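Local atomic coordinates of deoxyribose-phosphate aldolase (Toxoplasma gondii, PDB entry 4EIV), a protein that belongs to the class I aldolase family of TIM-barrel proteins, with eight parallel strands ringed by helices. Residues E39-A45 with F66-I70. Numbering follows the deposited sequence.
Sequences ETNESVA and FVRFI
Asn41 touches two rings, Phe69 by its flat side and Phe66 by OD1, where two neighbouring outer helices of the TIM barrel, 41-52 and 67-74, pack at their N-terminal ends. Its CB sits over the face of the Phe69 ring, 3.9 Å from the ring centroid, in a CH-pi contact. CG follows the same face and comes within 3.4 Å of Phe69 CE1. The amide lies nearly parallel to that ring, the planes 4° apart, and is stacked on it. A small chi2 (-8°) turns it flat this way. ND2 overhangs the rim beside Phe69 CE1 and CD1. OD1 lies over the Phe69 face, offset toward the rim. It also meets the edge of the Phe66 ring, in its plane, 3.3 Å from Phe66 CE1; here amide and ring stand 82° apart.

Val44 lies one helical turn on. Its CG2 is over a face of Phe66, 4.0 Å from the ring centroid. Its CG1 turns inward to Ile70, whose side chain touches Val60 and Val62 of strand 59-62. A capping box starts helix 41-52: Thr40 OG1 accepts from Ser43 N, and Thr40 N gives a nearly straight bond to Ser43 OG. Beside this cap, Glu39 O lies 3.5 Å from Phe66 CZ.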
loop_
_atom_site.group_PDB
_atom_site.type_symbol
_atom_site.label_atom_id
_atom_site.label_comp_id
_atom_site.label_asym_id
_atom_site.label_seq_id
_atom_site.Cartn_x
_atom_site.Cartn_y
_atom_site.Cartn_z
ATOM N N GLU A 39 -10.534 31.991 4.904
ATOM C CA GLU A 39 -9.922 31.637 3.626
ATOM C C GLU A 39 -10.358 32.605 2.524
ATOM O O GLU A 39 -11.443 33.197 2.579
ATOM C CB GLU A 39 -10.281 30.220 3.176
ATOM C CG GLU A 39 -9.988 29.112 4.154
ATOM C CD GLU A 39 -8.539 29.000 4.588
ATOM O OE1 GLU A 39 -7.620 29.339 3.804
ATOM O OE2 GLU A 39 -8.332 28.476 5.703
ATOM N N THR A 40 -9.493 32.729 1.522
ATOM C CA THR A 40 -9.709 33.562 0.348
ATOM C C THR A 40 -9.323 32.743 -0.873
ATOM O O THR A 40 -8.727 31.671 -0.734
ATOM C CB THR A 40 -8.793 34.811 0.367
ATOM O OG1 THR A 40 -7.423 34.391 0.424
ATOM C CG2 THR A 40 -9.097 35.714 1.556
ATOM N N ASN A 41 -9.636 33.239 -2.067
ATOM C CA ASN A 41 -9.193 32.566 -3.298
ATOM C C ASN A 41 -7.687 32.353 -3.272
ATOM O O ASN A 41 -7.197 31.287 -3.654
ATOM C CB ASN A 41 -9.548 33.381 -4.537
ATOM C CG ASN A 41 -11.021 33.326 -4.884
ATOM O OD1 ASN A 41 -11.789 32.570 -4.291
ATOM N ND2 ASN A 41 -11.420 34.133 -5.852
ATOM N N GLU A 42 -6.970 33.367 -2.785
ATOM C CA GLU A 42 -5.514 33.347 -2.723
ATOM C C GLU A 42 -4.985 32.273 -1.771
ATOM O O GLU A 42 -4.053 31.535 -2.115
ATOM C CB GLU A 42 -4.967 34.735 -2.327
ATOM C CG GLU A 42 -5.110 35.846 -3.400
ATOM C CD GLU A 42 -6.545 36.341 -3.659
ATOM O OE1 GLU A 42 -6.786 36.805 -4.797
ATOM O OE2 GLU A 42 -7.416 36.295 -2.754
ATOM N N SER A 43 -5.585 32.160 -0.587
ATOM C CA SER A 43 -5.123 31.150 0.374
ATOM C C SER A 43 -5.453 29.748 -0.119
ATOM O O SER A 43 -4.638 28.825 0.022
ATOM C CB SER A 43 -5.688 31.389 1.776
ATOM O OG SER A 43 -7.084 31.177 1.823
ATOM N N VAL A 44 -6.638 29.590 -0.704
ATOM C CA VAL A 44 -7.053 28.299 -1.239
ATOM C C VAL A 44 -6.156 27.903 -2.419
ATOM O O VAL A 44 -5.706 26.762 -2.503
ATOM C CB VAL A 44 -8.561 28.283 -1.600
ATOM C CG1 VAL A 44 -8.943 27.017 -2.362
ATOM C CG2 VAL A 44 -9.400 28.428 -0.337
ATOM N N ALA A 45 -5.857 28.855 -3.298
ATOM C CA ALA A 45 -4.980 28.579 -4.426
ATOM C C ALA A 45 -3.608 28.108 -3.941
ATOM O O ALA A 45 -3.045 27.168 -4.489
ATOM C CB ALA A 45 -4.830 29.820 -5.314
ATOM N N PHE A 66 -15.863 27.426 -1.665
ATOM C CA PHE A 66 -14.673 27.396 -2.535
ATOM C C PHE A 66 -14.601 26.240 -3.524
ATOM O O PHE A 66 -13.628 26.146 -4.270
ATOM C CB PHE A 66 -13.381 27.494 -1.699
ATOM C CG PHE A 66 -13.177 28.851 -1.105
ATOM C CD1 PHE A 66 -12.678 29.882 -1.882
ATOM C CD2 PHE A 66 -13.525 29.120 0.203
ATOM C CE1 PHE A 66 -12.519 31.148 -1.371
ATOM C CE2 PHE A 66 -13.363 30.403 0.729
ATOM C CZ PHE A 66 -12.862 31.415 -0.068
ATOM N N VAL A 67 -15.636 25.406 -3.592
ATOM C CA VAL A 67 -15.650 24.259 -4.511
ATOM C C VAL A 67 -15.604 24.726 -5.973
ATOM O O VAL A 67 -14.742 24.296 -6.747
ATOM C CB VAL A 67 -16.866 23.317 -4.263
ATOM C CG1 VAL A 67 -16.927 22.185 -5.279
ATOM C CG2 VAL A 67 -16.832 22.747 -2.826
ATOM N N ARG A 68 -16.527 25.613 -6.355
ATOM C CA ARG A 68 -16.572 26.115 -7.727
ATOM C C ARG A 68 -15.297 26.857 -8.097
ATOM O O ARG A 68 -14.820 26.735 -9.232
ATOM C CB ARG A 68 -17.791 27.013 -7.954
ATOM C CG ARG A 68 -17.886 27.578 -9.371
ATOM C CD ARG A 68 -19.220 28.237 -9.601
ATOM N NE ARG A 68 -20.279 27.246 -9.490
ATOM C CZ ARG A 68 -20.761 26.522 -10.502
ATOM N NH1 ARG A 68 -20.295 26.682 -11.731
ATOM N NH2 ARG A 68 -21.722 25.628 -10.274
ATOM N N PHE A 69 -14.754 27.631 -7.160
ATOM C CA PHE A 69 -13.498 28.334 -7.397
ATOM C C PHE A 69 -12.411 27.372 -7.846
ATOM O O PHE A 69 -11.763 27.592 -8.871
ATOM C CB PHE A 69 -13.019 29.095 -6.161
ATOM C CG PHE A 69 -11.613 29.610 -6.290
ATOM C CD1 PHE A 69 -11.310 30.636 -7.182
ATOM C CD2 PHE A 69 -10.581 29.048 -5.549
ATOM C CE1 PHE A 69 -10.012 31.099 -7.306
ATOM C CE2 PHE A 69 -9.289 29.509 -5.666
ATOM C CZ PHE A 69 -8.999 30.532 -6.544
ATOM N N ILE A 70 -12.234 26.293 -7.100
ATOM C CA ILE A 70 -11.209 25.312 -7.445
ATOM C C ILE A 70 -11.483 24.612 -8.788
ATOM O O ILE A 70 -10.592 24.515 -9.653
ATOM C CB ILE A 70 -11.078 24.239 -6.339
ATOM C CG1 ILE A 70 -10.536 24.868 -5.056
ATOM C CG2 ILE A 70 -10.158 23.107 -6.837
ATOM C CD1 ILE A 70 -10.675 23.962 -3.826
#